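Alr4995 protein (Nostoc sp., PDB 6LRF) probably acts as a bifunctional enzyme, joining an arginine dihydrolase of the guanidino-group-modifying enzyme superfamily to an ornithine cyclodeaminase region with a Rossmann-like domain. Local coordinates at residues His529-Asn534 against Gly582-Cys587; Val493-Val498 against Gln518-Gly523; Val499-Gly504 against Gly537-Val542; Gly568-Gly573 against Leu606-Met611; Leu508-Arg513 against Leu686-Leu691. One frame throughout, in Å; residues are numbered along the deposited sequence.

All five contacts belong to the C-terminal Rossmann-like domain, around the parallel sheet to which interaction 2 contributes two strands. Interaction 1 touches each of the other four. Its helix 583-589 packs on L520 of interaction 2, with V583 CG1 3.6 Å from L520 CD2, and forms a salt bridge with interaction 5, E586 OE2 to R513 NH1 at 3.0 Å. Helix 524-536 joins it to interaction 3 through H529 ND1 and S539 OG, 2.9 Å apart. I570 CD1 of interaction 4 lies 3.6 Å from M584 CE of interaction 1; the centres of interactions 4 and 5 are about 26 Å apart. The structure is unliganded, so no bound ligand marks a site among them.

Interaction 1 (His529-Asn534 against Gly582-Cys587)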
# COMPACT_ATOMS: atom_id res chain seq x y z
N HIS B 529 -15.44 -19.53 9.06
CA HIS B 529 -15.22 -18.37 9.92
C HIS B 529 -16.52 -17.82 10.48
O HIS B 529 -16.58 -17.41 11.64
CB HIS B 529 -14.47 -17.27 9.16
CG HIS B 529 -13.01 -17.55 8.99
ND1 HIS B 529 -12.06 -17.06 9.86
CD2 HIS B 529 -12.35 -18.29 8.08
CE1 HIS B 529 -10.87 -17.48 9.48
NE2 HIS B 529 -11.01 -18.23 8.40
N ASP B 530 -17.56 -17.78 9.65
CA ASP B 530 -18.86 -17.30 10.09
C ASP B 530 -19.40 -18.21 11.19
O ASP B 530 -19.89 -17.74 12.22
CB ASP B 530 -19.84 -17.25 8.93
CG ASP B 530 -21.28 -16.97 9.39
OD1 ASP B 530 -21.57 -15.84 9.85
OD2 ASP B 530 -22.13 -17.88 9.24
N ILE B 531 -19.30 -19.52 10.97
CA ILE B 531 -19.81 -20.45 11.94
C ILE B 531 -18.96 -20.38 13.21
O ILE B 531 -19.50 -20.33 14.30
CB ILE B 531 -19.87 -21.86 11.37
CG1 ILE B 531 -20.90 -21.88 10.24
CG2 ILE B 531 -20.24 -22.86 12.46
CD1 ILE B 531 -21.00 -23.19 9.47
N GLU B 532 -17.63 -20.29 13.07
CA GLU B 532 -16.77 -20.17 14.25
C GLU B 532 -17.10 -18.93 15.08
O GLU B 532 -17.19 -19.01 16.31
CB GLU B 532 -15.29 -20.14 13.85
CG GLU B 532 -14.34 -20.29 15.02
CD GLU B 532 -12.91 -19.89 14.70
OE1 GLU B 532 -12.55 -19.76 13.50
OE2 GLU B 532 -12.14 -19.69 15.65
N GLN B 533 -17.26 -17.79 14.42
CA GLN B 533 -17.53 -16.54 15.13
C GLN B 533 -18.83 -16.64 15.90
O GLN B 533 -18.95 -16.09 17.00
CB GLN B 533 -17.58 -15.36 14.16
CG GLN B 533 -18.43 -14.17 14.65
CD GLN B 533 -18.66 -13.09 13.57
OE1 GLN B 533 -17.77 -12.28 13.31
NE2 GLN B 533 -19.84 -13.08 12.95
N ASN B 534 -19.80 -17.35 15.34
CA ASN B 534 -21.12 -17.40 15.94
C ASN B 534 -21.26 -18.49 17.00
O ASN B 534 -22.00 -18.33 17.95
CB ASN B 534 -22.18 -17.58 14.85
CG ASN B 534 -22.50 -16.27 14.16
OD1 ASN B 534 -23.34 -15.50 14.63
ND2 ASN B 534 -21.81 -15.98 13.05
N GLY B 582 -25.88 -16.04 12.42
CA GLY B 582 -24.81 -15.70 11.51
C GLY B 582 -25.21 -15.84 10.05
O GLY B 582 -26.37 -16.15 9.74
N VAL B 583 -24.25 -15.61 9.16
CA VAL B 583 -24.53 -15.61 7.73
C VAL B 583 -25.11 -16.94 7.26
O VAL B 583 -26.20 -16.97 6.69
CB VAL B 583 -23.26 -15.28 6.91
CG1 VAL B 583 -23.54 -15.38 5.41
CG2 VAL B 583 -22.76 -13.89 7.28
N MSE B 584 -24.41 -18.04 7.52
CA MSE B 584 -24.85 -19.34 7.01
C MSE B 584 -26.20 -19.71 7.65
O MSE B 584 -27.08 -20.27 7.00
CB MSE B 584 -23.78 -20.41 7.27
CG MSE B 584 -22.37 -20.03 6.77
SE MSE B 584 -22.39 -19.44 4.89
CE MSE B 584 -23.04 -21.14 4.20
N TYR B 585 -26.37 -19.36 8.92
CA TYR B 585 -27.64 -19.56 9.62
C TYR B 585 -28.81 -18.89 8.92
O TYR B 585 -29.84 -19.51 8.68
CB TYR B 585 -27.56 -19.04 11.06
CG TYR B 585 -28.90 -19.05 11.78
CD1 TYR B 585 -29.39 -20.21 12.38
CD2 TYR B 585 -29.68 -17.89 11.86
CE1 TYR B 585 -30.61 -20.22 13.04
CE2 TYR B 585 -30.91 -17.89 12.52
CZ TYR B 585 -31.36 -19.06 13.10
OH TYR B 585 -32.57 -19.06 13.75
N GLU B 586 -28.66 -17.60 8.61
CA GLU B 586 -29.73 -16.88 7.93
C GLU B 586 -30.03 -17.46 6.55
O GLU B 586 -31.18 -17.45 6.12
CB GLU B 586 -29.39 -15.39 7.80
CG GLU B 586 -29.31 -14.61 9.13
CD GLU B 586 -30.59 -14.69 9.99
OE1 GLU B 586 -31.66 -15.10 9.49
OE2 GLU B 586 -30.50 -14.33 11.19
N CYS B 587 -29.00 -17.96 5.85
CA CYS B 587 -29.24 -18.58 4.54
C CYS B 587 -30.12 -19.81 4.70
O CYS B 587 -31.06 -20.01 3.93
CB CYS B 587 -27.94 -18.96 3.83
SG CYS B 587 -27.05 -17.54 3.18
O HOH W 1 -24.12 -19.05 10.68
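The carboxylate of D530 grips the start of helix 583-589 with both oxygens. OD1 accepts from V583 N at 2.8 Å, on the syn side and 26° out of the carboxylate plane. OD2 takes the N-H of M584 at 2.9 Å; this bond is almost straight at the hydrogen, although the donor lies well above the plane. A water extends the row, donating to OD2 and accepting from Y585 N. Two successive amides, V583 and M584, thus bond this buried side chain directly and the third, Y585, through the water; the helix end would probably help to stabilise its negative charge. With CG anti to the backbone N (chi1 170°), the carboxylate reaches across to these amides.

G582 occupies the N-cap position. A side chain here would run into D530 OD1 and N534 ND2, and the positive phi would also press it against the preceding carbonyl. N534 lies over this glycine, ND2 3.4 Å from G582 CA, while donating to the carbonyl oxygen of D530 at 2.7 Å. That oxygen also receives N534 N, the two donors arriving from opposite faces of its plane. Farther out the contact is apolar: I531 CG1 stands 4.2 Å from M584 CG, where the side chains cross at about a right angle. M584, a selenomethionine, then bends away.

The two short helical segments cross at -103° with their axes 9.4 Å apart. V583 continues onto helix 505-513, I531 packs against helix 554-567, and I531 and M584 both touch I570 of helix 570-575.

Interaction 2 (Val493-Val498 against Gln518-Gly523)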
# COMPACT_ATOMS: atom_id res chain seq x y z
N VAL B 493 -24.75 -12.07 -3.78
CA VAL B 493 -23.61 -11.63 -3.00
C VAL B 493 -22.50 -12.66 -3.08
O VAL B 493 -22.75 -13.87 -3.00
CB VAL B 493 -24.02 -11.39 -1.52
CG1 VAL B 493 -22.81 -11.11 -0.68
CG2 VAL B 493 -24.99 -10.21 -1.44
N THR B 494 -21.27 -12.19 -3.28
CA THR B 494 -20.09 -13.03 -3.10
C THR B 494 -19.40 -12.50 -1.85
O THR B 494 -19.40 -11.30 -1.59
CB THR B 494 -19.13 -12.98 -4.31
OG1 THR B 494 -18.50 -11.69 -4.37
CG2 THR B 494 -19.90 -13.18 -5.60
N ALA B 495 -18.82 -13.38 -1.04
CA ALA B 495 -18.25 -12.88 0.21
C ALA B 495 -17.07 -13.72 0.65
O ALA B 495 -17.09 -14.93 0.50
CB ALA B 495 -19.33 -12.86 1.29
N GLY B 496 -16.04 -13.07 1.19
CA GLY B 496 -14.89 -13.78 1.73
C GLY B 496 -14.76 -13.55 3.23
O GLY B 496 -15.46 -12.71 3.79
N PRO B 497 -13.84 -14.29 3.88
CA PRO B 497 -13.68 -14.29 5.35
C PRO B 497 -13.46 -12.91 5.95
O PRO B 497 -13.88 -12.68 7.08
CB PRO B 497 -12.44 -15.17 5.57
CG PRO B 497 -12.35 -16.01 4.38
CD PRO B 497 -12.88 -15.19 3.23
N VAL B 498 -12.84 -12.00 5.21
CA VAL B 498 -12.61 -10.65 5.72
C VAL B 498 -13.93 -9.96 6.10
O VAL B 498 -13.94 -9.04 6.93
CB VAL B 498 -11.80 -9.83 4.69
CG1 VAL B 498 -11.79 -8.37 5.05
CG2 VAL B 498 -10.39 -10.36 4.65
N GLN B 518 -30.56 -12.83 -2.65
CA GLN B 518 -31.26 -13.99 -3.21
C GLN B 518 -30.34 -15.18 -3.42
O GLN B 518 -30.80 -16.30 -3.64
CB GLN B 518 -31.93 -13.62 -4.54
CG GLN B 518 -33.26 -12.89 -4.37
CD GLN B 518 -33.11 -11.55 -3.68
OE1 GLN B 518 -32.40 -10.66 -4.17
NE2 GLN B 518 -33.77 -11.40 -2.54
N ALA B 519 -29.04 -14.95 -3.35
CA ALA B 519 -28.08 -16.04 -3.44
C ALA B 519 -26.75 -15.60 -2.86
O ALA B 519 -26.39 -14.44 -2.92
CB ALA B 519 -27.91 -16.50 -4.89
N LEU B 520 -26.01 -16.56 -2.32
CA LEU B 520 -24.72 -16.32 -1.71
C LEU B 520 -23.66 -17.25 -2.30
O LEU B 520 -23.80 -18.47 -2.29
CB LEU B 520 -24.81 -16.50 -0.20
CG LEU B 520 -23.51 -16.31 0.55
CD1 LEU B 520 -23.06 -14.89 0.38
CD2 LEU B 520 -23.74 -16.62 2.03
N LEU B 521 -22.59 -16.67 -2.82
CA LEU B 521 -21.51 -17.45 -3.42
C LEU B 521 -20.22 -17.18 -2.67
O LEU B 521 -19.86 -16.02 -2.44
CB LEU B 521 -21.34 -17.10 -4.90
CG LEU B 521 -22.61 -17.17 -5.74
CD1 LEU B 521 -22.34 -16.74 -7.19
CD2 LEU B 521 -23.17 -18.59 -5.69
N GLY B 522 -19.52 -18.24 -2.27
CA GLY B 522 -18.26 -18.05 -1.58
C GLY B 522 -17.42 -19.30 -1.55
O GLY B 522 -17.62 -20.22 -2.34
N GLY B 523 -16.47 -19.33 -0.62
CA GLY B 523 -15.61 -20.49 -0.47
C GLY B 523 -15.83 -21.20 0.86
O GLY B 523 -16.74 -20.86 1.64
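V493 O is the acceptor of the shortest bond in this strand pair: L521 N reaches it at 2.8 Å, nearly along the C=O axis. L520 CA adds a CA-H...O contact to the same oxygen. One bond back, V493 N donates to A519 O at 3.0 Å in an almost straight bond (173° at the hydrogen). L521 O takes A495 N at a longer 3.2 Å, with T494 CA nearby in another CA-H...O contact. V493 is paired with L520 and T494 with L521, both in parallel register, the short segments diverging by 23°.

V493, A495 and L520 share one face. L520 sends CD1 across to V493 CG1, 3.9 Å away, and on to A495 CB. Its CG is anti to the backbone N (chi1 178°), which sets the branch beside the neighbouring strand. On the other face T494 and L521 extend toward V642 of helix 637-645, and T494 OG1 is hydrogen-bonded to S635 OG.

Strand 491-495 leads through helices 498-501 and 505-513 to strand 519-523, a beta-alpha-beta crossover. The pair lies inside a six-stranded parallel sheet ordered 3-2-1-4-5-6, the strand order of a classical Rossmann fold.

Interaction 3 (Val499-Gly504 against Gly537-Val542); sequences VIHTGG and GTSLGV
H501 reaches V542 first with its CB, which lies 3.8 Å from V542 CG2. Its CG comes closer to the same methyl, at 3.5 Å, and ND1 follows at 3.7 Å. This is a CH-pi contact: V542 CG2 stands over one ring face, 3.7 Å from the centroid and 19° off the normal. CD2 is 2.9 Å from S539 OG, which lies near the ring plane, and NE2 is 3.1 Å from that oxygen. NE2 is also 3.7 Å from L540 O, approached obliquely, and CE1 lies near L540 O and V542 CG2. CG is anti to the carbonyl carbon (chi1 -61°), which puts one ring face under V542 CG2 and the CD2-NE2 edge toward S539. S539 OG is itself hydrogen-bonded to H529 ND1, so the serine hydroxyl stands between two histidines whose rings also meet, their planes at about 80°.

Replacing H501 with alanine would probably strip the cover from V542 CG2 and open a gap beside the S539 hydroxyl.

The S539-V542 type II turn, closed by V542 N to S539 O, carries both partners of the ring. I500 adds a looser touch, CG2 to S539 OG at 4.0 Å. Helix 498-501 is followed by a Schellman motif at G503, while the opposing loop leaves helix 524-536 and enters strand 542-543. Helix 524-536 also meets I500, and L540 rests on helix 554-567.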
# COMPACT_ATOMS: atom_id res chain seq x y z
N VAL B 499 -15.04 -10.42 5.53
CA VAL B 499 -16.34 -9.94 5.97
C VAL B 499 -16.57 -10.24 7.46
O VAL B 499 -17.04 -9.39 8.22
CB VAL B 499 -17.49 -10.58 5.15
CG1 VAL B 499 -18.86 -10.18 5.74
CG2 VAL B 499 -17.38 -10.18 3.68
N ILE B 500 -16.23 -11.46 7.89
CA ILE B 500 -16.40 -11.85 9.28
C ILE B 500 -15.41 -11.10 10.17
O ILE B 500 -15.78 -10.51 11.17
CB ILE B 500 -16.20 -13.37 9.46
CG1 ILE B 500 -17.15 -14.12 8.53
CG2 ILE B 500 -16.44 -13.76 10.88
CD1 ILE B 500 -18.60 -13.69 8.72
N HIS B 501 -14.14 -11.13 9.78
CA HIS B 501 -13.07 -10.46 10.52
C HIS B 501 -13.29 -8.98 10.83
O HIS B 501 -12.85 -8.49 11.86
CB HIS B 501 -11.76 -10.62 9.76
CG HIS B 501 -11.35 -12.04 9.57
ND1 HIS B 501 -10.51 -12.46 8.56
CD2 HIS B 501 -11.70 -13.16 10.26
CE1 HIS B 501 -10.34 -13.76 8.64
NE2 HIS B 501 -11.05 -14.21 9.67
N THR B 502 -13.98 -8.27 9.93
CA THR B 502 -14.12 -6.83 10.10
C THR B 502 -15.42 -6.51 10.82
O THR B 502 -15.79 -5.35 10.99
CB THR B 502 -14.09 -6.10 8.74
OG1 THR B 502 -15.10 -6.65 7.90
CG2 THR B 502 -12.75 -6.31 8.08
N GLY B 503 -16.12 -7.55 11.25
CA GLY B 503 -17.38 -7.35 11.93
C GLY B 503 -18.53 -7.10 10.98
O GLY B 503 -19.62 -6.68 11.41
N GLY B 504 -18.32 -7.37 9.70
CA GLY B 504 -19.39 -7.21 8.73
C GLY B 504 -20.44 -8.30 8.82
O GLY B 504 -21.53 -8.15 8.27
N GLY B 537 -17.47 -17.37 19.31
CA GLY B 537 -17.03 -15.99 19.50
C GLY B 537 -15.60 -15.71 19.06
O GLY B 537 -14.97 -14.75 19.51
N THR B 538 -15.06 -16.57 18.19
CA THR B 538 -13.70 -16.38 17.65
C THR B 538 -13.64 -16.58 16.14
O THR B 538 -14.55 -17.13 15.53
CB THR B 538 -12.67 -17.35 18.30
OG1 THR B 538 -13.11 -18.71 18.15
CG2 THR B 538 -12.44 -17.03 19.78
N SER B 539 -12.54 -16.16 15.55
CA SER B 539 -12.37 -16.29 14.12
C SER B 539 -10.88 -16.41 13.79
O SER B 539 -10.15 -15.43 13.93
CB SER B 539 -13.00 -15.09 13.40
OG SER B 539 -12.88 -15.22 12.00
N LEU B 540 -10.46 -17.61 13.37
CA LEU B 540 -9.04 -17.93 13.16
C LEU B 540 -8.26 -16.77 12.56
O LEU B 540 -8.56 -16.31 11.46
CB LEU B 540 -8.90 -19.15 12.25
CG LEU B 540 -7.46 -19.57 11.94
CD1 LEU B 540 -6.68 -19.82 13.21
CD2 LEU B 540 -7.43 -20.82 11.06
N GLY B 541 -7.28 -16.28 13.32
CA GLY B 541 -6.38 -15.23 12.84
C GLY B 541 -6.75 -13.81 13.22
O GLY B 541 -5.91 -12.91 13.15
N VAL B 542 -8.00 -13.57 13.62
CA VAL B 542 -8.43 -12.22 13.95
C VAL B 542 -9.20 -12.16 15.27
O VAL B 542 -10.05 -13.01 15.55
CB VAL B 542 -9.30 -11.62 12.80
CG1 VAL B 542 -9.88 -10.27 13.19
CG2 VAL B 542 -8.46 -11.48 11.52

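Interaction 4 (Gly568-Gly573 against Leu606-Met611)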
# COMPACT_ATOMS: atom_id res chain seq x y z
N GLY B 568 -22.99 -33.46 9.17
CA GLY B 568 -23.10 -33.87 7.78
C GLY B 568 -23.42 -32.74 6.81
O GLY B 568 -23.27 -32.91 5.61
N SER B 569 -23.87 -31.61 7.33
CA SER B 569 -24.10 -30.42 6.53
C SER B 569 -24.32 -29.23 7.45
O SER B 569 -24.66 -29.40 8.62
CB SER B 569 -25.31 -30.57 5.60
OG SER B 569 -26.53 -30.46 6.33
N ILE B 570 -24.11 -28.04 6.91
CA ILE B 570 -24.46 -26.82 7.61
C ILE B 570 -25.94 -26.81 8.00
O ILE B 570 -26.29 -26.39 9.11
CB ILE B 570 -24.13 -25.58 6.75
CG1 ILE B 570 -22.62 -25.45 6.57
CG2 ILE B 570 -24.69 -24.31 7.39
CD1 ILE B 570 -22.22 -24.38 5.55
N ALA B 571 -26.81 -27.28 7.11
CA ALA B 571 -28.25 -27.22 7.36
C ALA B 571 -28.65 -28.08 8.56
O ALA B 571 -29.51 -27.68 9.35
CB ALA B 571 -29.01 -27.66 6.13
N LYS B 572 -28.03 -29.24 8.70
CA LYS B 572 -28.29 -30.12 9.84
C LYS B 572 -27.70 -29.53 11.12
O LYS B 572 -28.23 -29.73 12.21
CB LYS B 572 -27.74 -31.52 9.57
CG LYS B 572 -28.59 -32.26 8.53
CD LYS B 572 -28.24 -33.72 8.37
CE LYS B 572 -29.19 -34.39 7.37
NZ LYS B 572 -28.73 -35.75 6.96
N GLY B 573 -26.61 -28.77 10.99
CA GLY B 573 -26.05 -28.04 12.11
C GLY B 573 -27.01 -26.97 12.64
O GLY B 573 -27.07 -26.71 13.83
N LEU B 606 -15.71 -28.45 4.58
CA LEU B 606 -17.09 -28.68 4.99
C LEU B 606 -17.71 -29.63 3.98
O LEU B 606 -17.26 -29.71 2.83
CB LEU B 606 -17.87 -27.37 5.07
CG LEU B 606 -17.25 -26.38 6.07
CD1 LEU B 606 -17.94 -25.04 5.98
CD2 LEU B 606 -17.30 -26.93 7.52
N PRO B 607 -18.72 -30.40 4.41
CA PRO B 607 -19.38 -31.30 3.46
C PRO B 607 -20.15 -30.53 2.40
O PRO B 607 -20.40 -31.06 1.33
CB PRO B 607 -20.32 -32.13 4.35
CG PRO B 607 -20.44 -31.39 5.62
CD PRO B 607 -19.18 -30.58 5.80
N ASP B 608 -20.50 -29.28 2.69
CA ASP B 608 -21.23 -28.48 1.71
C ASP B 608 -20.34 -27.99 0.56
O ASP B 608 -20.83 -27.63 -0.50
CB ASP B 608 -21.87 -27.26 2.39
CG ASP B 608 -22.95 -27.66 3.41
OD1 ASP B 608 -22.60 -28.15 4.51
OD2 ASP B 608 -24.15 -27.47 3.11
N THR B 609 -19.03 -27.93 0.81
CA THR B 609 -18.10 -27.32 -0.13
C THR B 609 -17.93 -28.19 -1.39
O THR B 609 -17.65 -29.39 -1.30
CB THR B 609 -16.74 -27.05 0.54
OG1 THR B 609 -16.95 -26.17 1.65
CG2 THR B 609 -15.76 -26.36 -0.43
N GLN B 610 -18.15 -27.57 -2.55
CA GLN B 610 -18.05 -28.26 -3.82
C GLN B 610 -16.59 -28.31 -4.32
O GLN B 610 -16.03 -27.31 -4.78
CB GLN B 610 -18.97 -27.57 -4.84
CG GLN B 610 -18.95 -28.18 -6.25
CD GLN B 610 -19.35 -29.64 -6.25
OE1 GLN B 610 -18.50 -30.54 -6.10
NE2 GLN B 610 -20.65 -29.90 -6.41
N MSE B 611 -15.96 -29.48 -4.19
CA MSE B 611 -14.56 -29.66 -4.55
C MSE B 611 -14.38 -30.05 -6.02
O MSE B 611 -13.26 -30.15 -6.51
CB MSE B 611 -13.91 -30.73 -3.65
CG MSE B 611 -13.93 -30.39 -2.15
SE MSE B 611 -13.00 -28.74 -1.68
CE MSE B 611 -11.16 -29.36 -1.53
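G568 presents its carbonyl to the ring of P607: G568 O lies 3.2 Å from P607 CG and 3.3 Å from P607 CB, a contact of oxygen with ring carbons. Its positive phi (103°) turns the chain out of the preceding helix, in a conformation that would force a CB against the carbonyl before it. S569 follows as N-cap of helix 570-575. Its OG accepts from K572 N at 3.1 Å, while its CA and CB lie beside D608 OD1.

I570 then provides the polar link across the contact. Its N-H goes to D608 OD1 at 2.8 Å, on the syn side and 20° out of the carboxylate plane. D608 gets there with CG anti to the carbonyl carbon (chi1 -64°), and its carboxylate also lies alongside I570 CG1, 3.4 Å from OD1. With alanine in place of D608, I570 N would probably be left without its carboxylate partner and a gap would open beside I570 CG1. At the far end of the isoleucine, CD1 touches L606 CD1 at 4.4 Å, and both residues also pack on I564 of helix 554-567.

L606, P607 and D608 belong to a type I turn closed by T609 N to L606 O. Of the amides in the first turn of helix 570-575, K572 N is capped by S569 OG and I570 N is bound by D608 OD1: a serine N-cap, with a carboxylate from a type I turn bonding the first helical amide.

Interaction 5 (Leu508-Arg513 against Leu686-Leu691); sequences LSRLIR and LLTQQL
L511 sets one methyl against L687 and the other against L691 of the C-terminal helix 680-694, in a helix-helix contact on the flank of the Rossmann-like domain. The short segments of helices 505-513 and 680-694 run at 40° to each other, their axes 10.4 Å apart. The nearest CA atoms are those of L511 and T688, 7.5 Å apart.

Apolar contacts centre on L511. L511 CD1 meets L687 CD2 at 3.8 Å, and its other branch, CD2, turns toward L691 CD1. Through these two branches L511 spans two residues one helical turn apart on the facing helix. Both leucine pairs cross at about a right angle. The CG of L511 is anti to the carbonyl carbon (chi1 -73°), a torsion that carries the branched end toward that helix. T688 approaches L511 from beside these contacts, its CG2 4.3 Å from L511 CG. Y516 packs against both L511 and L691.

The polar groups are satisfied chiefly by partners beyond the two segments. R510 passes NH1 obliquely by T688 CB at 3.9 Å, but its charge is answered by salt bridges from NE to E514 and from NH2 to D692. The latter reaches the same helix as T688 and thereby adds a charged tie to the leucine packing. T688 OG1 turns back to the carbonyls of L684 and S685 in its own helix. No hydrogen bond joins the two segments directly.

The tightest apolar point is L511 CD2 against L691 CD1, at 3.5 Å, closer than usual for two methyl carbons.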
# COMPACT_ATOMS: atom_id res chain seq x y z
N LEU B 508 -24.18 -8.36 7.11
CA LEU B 508 -24.53 -9.25 6.01
C LEU B 508 -25.69 -10.15 6.42
O LEU B 508 -26.61 -10.35 5.65
CB LEU B 508 -23.32 -10.09 5.57
CG LEU B 508 -23.59 -11.13 4.48
CD1 LEU B 508 -24.38 -10.51 3.33
CD2 LEU B 508 -22.30 -11.72 3.96
N SER B 509 -25.65 -10.68 7.64
CA SER B 509 -26.75 -11.48 8.20
C SER B 509 -28.06 -10.75 8.12
O SER B 509 -29.10 -11.32 7.77
CB SER B 509 -26.49 -11.81 9.68
OG SER B 509 -25.51 -12.82 9.84
N ARG B 510 -28.02 -9.48 8.49
CA ARG B 510 -29.21 -8.66 8.50
C ARG B 510 -29.76 -8.47 7.08
O ARG B 510 -30.95 -8.65 6.84
CB ARG B 510 -28.92 -7.31 9.16
CG ARG B 510 -30.07 -6.35 9.05
CD ARG B 510 -30.34 -5.61 10.33
NE ARG B 510 -31.50 -4.75 10.14
CZ ARG B 510 -31.43 -3.44 9.92
NH1 ARG B 510 -30.25 -2.83 9.90
NH2 ARG B 510 -32.55 -2.74 9.74
N LEU B 511 -28.87 -8.13 6.14
CA LEU B 511 -29.25 -8.05 4.73
C LEU B 511 -30.00 -9.29 4.22
O LEU B 511 -31.01 -9.17 3.53
CB LEU B 511 -28.02 -7.81 3.86
CG LEU B 511 -27.42 -6.41 3.95
CD1 LEU B 511 -26.17 -6.34 3.10
CD2 LEU B 511 -28.44 -5.37 3.48
N ILE B 512 -29.50 -10.47 4.57
CA ILE B 512 -30.10 -11.73 4.12
C ILE B 512 -31.48 -11.94 4.76
O ILE B 512 -32.44 -12.36 4.10
CB ILE B 512 -29.17 -12.95 4.45
CG1 ILE B 512 -27.87 -12.89 3.63
CG2 ILE B 512 -29.89 -14.25 4.20
CD1 ILE B 512 -26.75 -13.75 4.18
N ARG B 513 -31.55 -11.65 6.06
CA ARG B 513 -32.77 -11.75 6.86
C ARG B 513 -33.90 -10.88 6.31
O ARG B 513 -35.05 -11.30 6.30
CB ARG B 513 -32.46 -11.36 8.31
CG ARG B 513 -33.47 -11.83 9.33
CD ARG B 513 -32.82 -11.93 10.71
NE ARG B 513 -32.32 -10.65 11.20
CZ ARG B 513 -31.05 -10.40 11.53
NH1 ARG B 513 -30.13 -11.36 11.42
NH2 ARG B 513 -30.70 -9.20 11.97
N LEU B 686 -22.41 1.09 7.17
CA LEU B 686 -23.05 2.22 6.51
C LEU B 686 -24.23 1.82 5.64
O LEU B 686 -25.26 2.48 5.63
CB LEU B 686 -22.04 2.95 5.65
CG LEU B 686 -20.85 3.56 6.38
CD1 LEU B 686 -19.79 3.97 5.38
CD2 LEU B 686 -21.34 4.75 7.19
N LEU B 687 -24.05 0.73 4.89
CA LEU B 687 -25.09 0.25 4.00
C LEU B 687 -26.36 -0.07 4.78
O LEU B 687 -27.47 0.29 4.36
CB LEU B 687 -24.62 -0.98 3.22
CG LEU B 687 -25.65 -1.61 2.29
CD1 LEU B 687 -25.95 -0.67 1.12
CD2 LEU B 687 -25.16 -2.96 1.80
N THR B 688 -26.21 -0.75 5.91
CA THR B 688 -27.39 -1.09 6.72
C THR B 688 -27.99 0.15 7.40
O THR B 688 -29.21 0.28 7.51
CB THR B 688 -27.07 -2.18 7.78
OG1 THR B 688 -25.78 -1.93 8.34
CG2 THR B 688 -27.09 -3.57 7.13
N GLN B 689 -27.13 1.07 7.84
CA GLN B 689 -27.60 2.34 8.37
C GLN B 689 -28.35 3.09 7.29
O GLN B 689 -29.43 3.62 7.53
CB GLN B 689 -26.44 3.18 8.89
CG GLN B 689 -25.84 2.70 10.19
CD GLN B 689 -24.48 3.32 10.45
OE1 GLN B 689 -23.61 2.70 11.07
NE2 GLN B 689 -24.29 4.55 9.98
N GLN B 690 -27.78 3.11 6.09
CA GLN B 690 -28.38 3.85 4.99
C GLN B 690 -29.69 3.24 4.52
O GLN B 690 -30.57 3.95 4.03
CB GLN B 690 -27.39 3.95 3.84
CG GLN B 690 -27.76 4.99 2.82
CD GLN B 690 -27.61 6.41 3.35
OE1 GLN B 690 -27.14 6.62 4.47
NE2 GLN B 690 -28.01 7.38 2.55
N LEU B 691 -29.83 1.92 4.66
CA LEU B 691 -31.05 1.23 4.26
C LEU B 691 -32.18 1.49 5.24
O LEU B 691 -33.36 1.35 4.91
CB LEU B 691 -30.82 -0.27 4.13
CG LEU B 691 -30.15 -0.74 2.85
CD1 LEU B 691 -29.56 -2.11 3.08
CD2 LEU B 691 -31.15 -0.77 1.72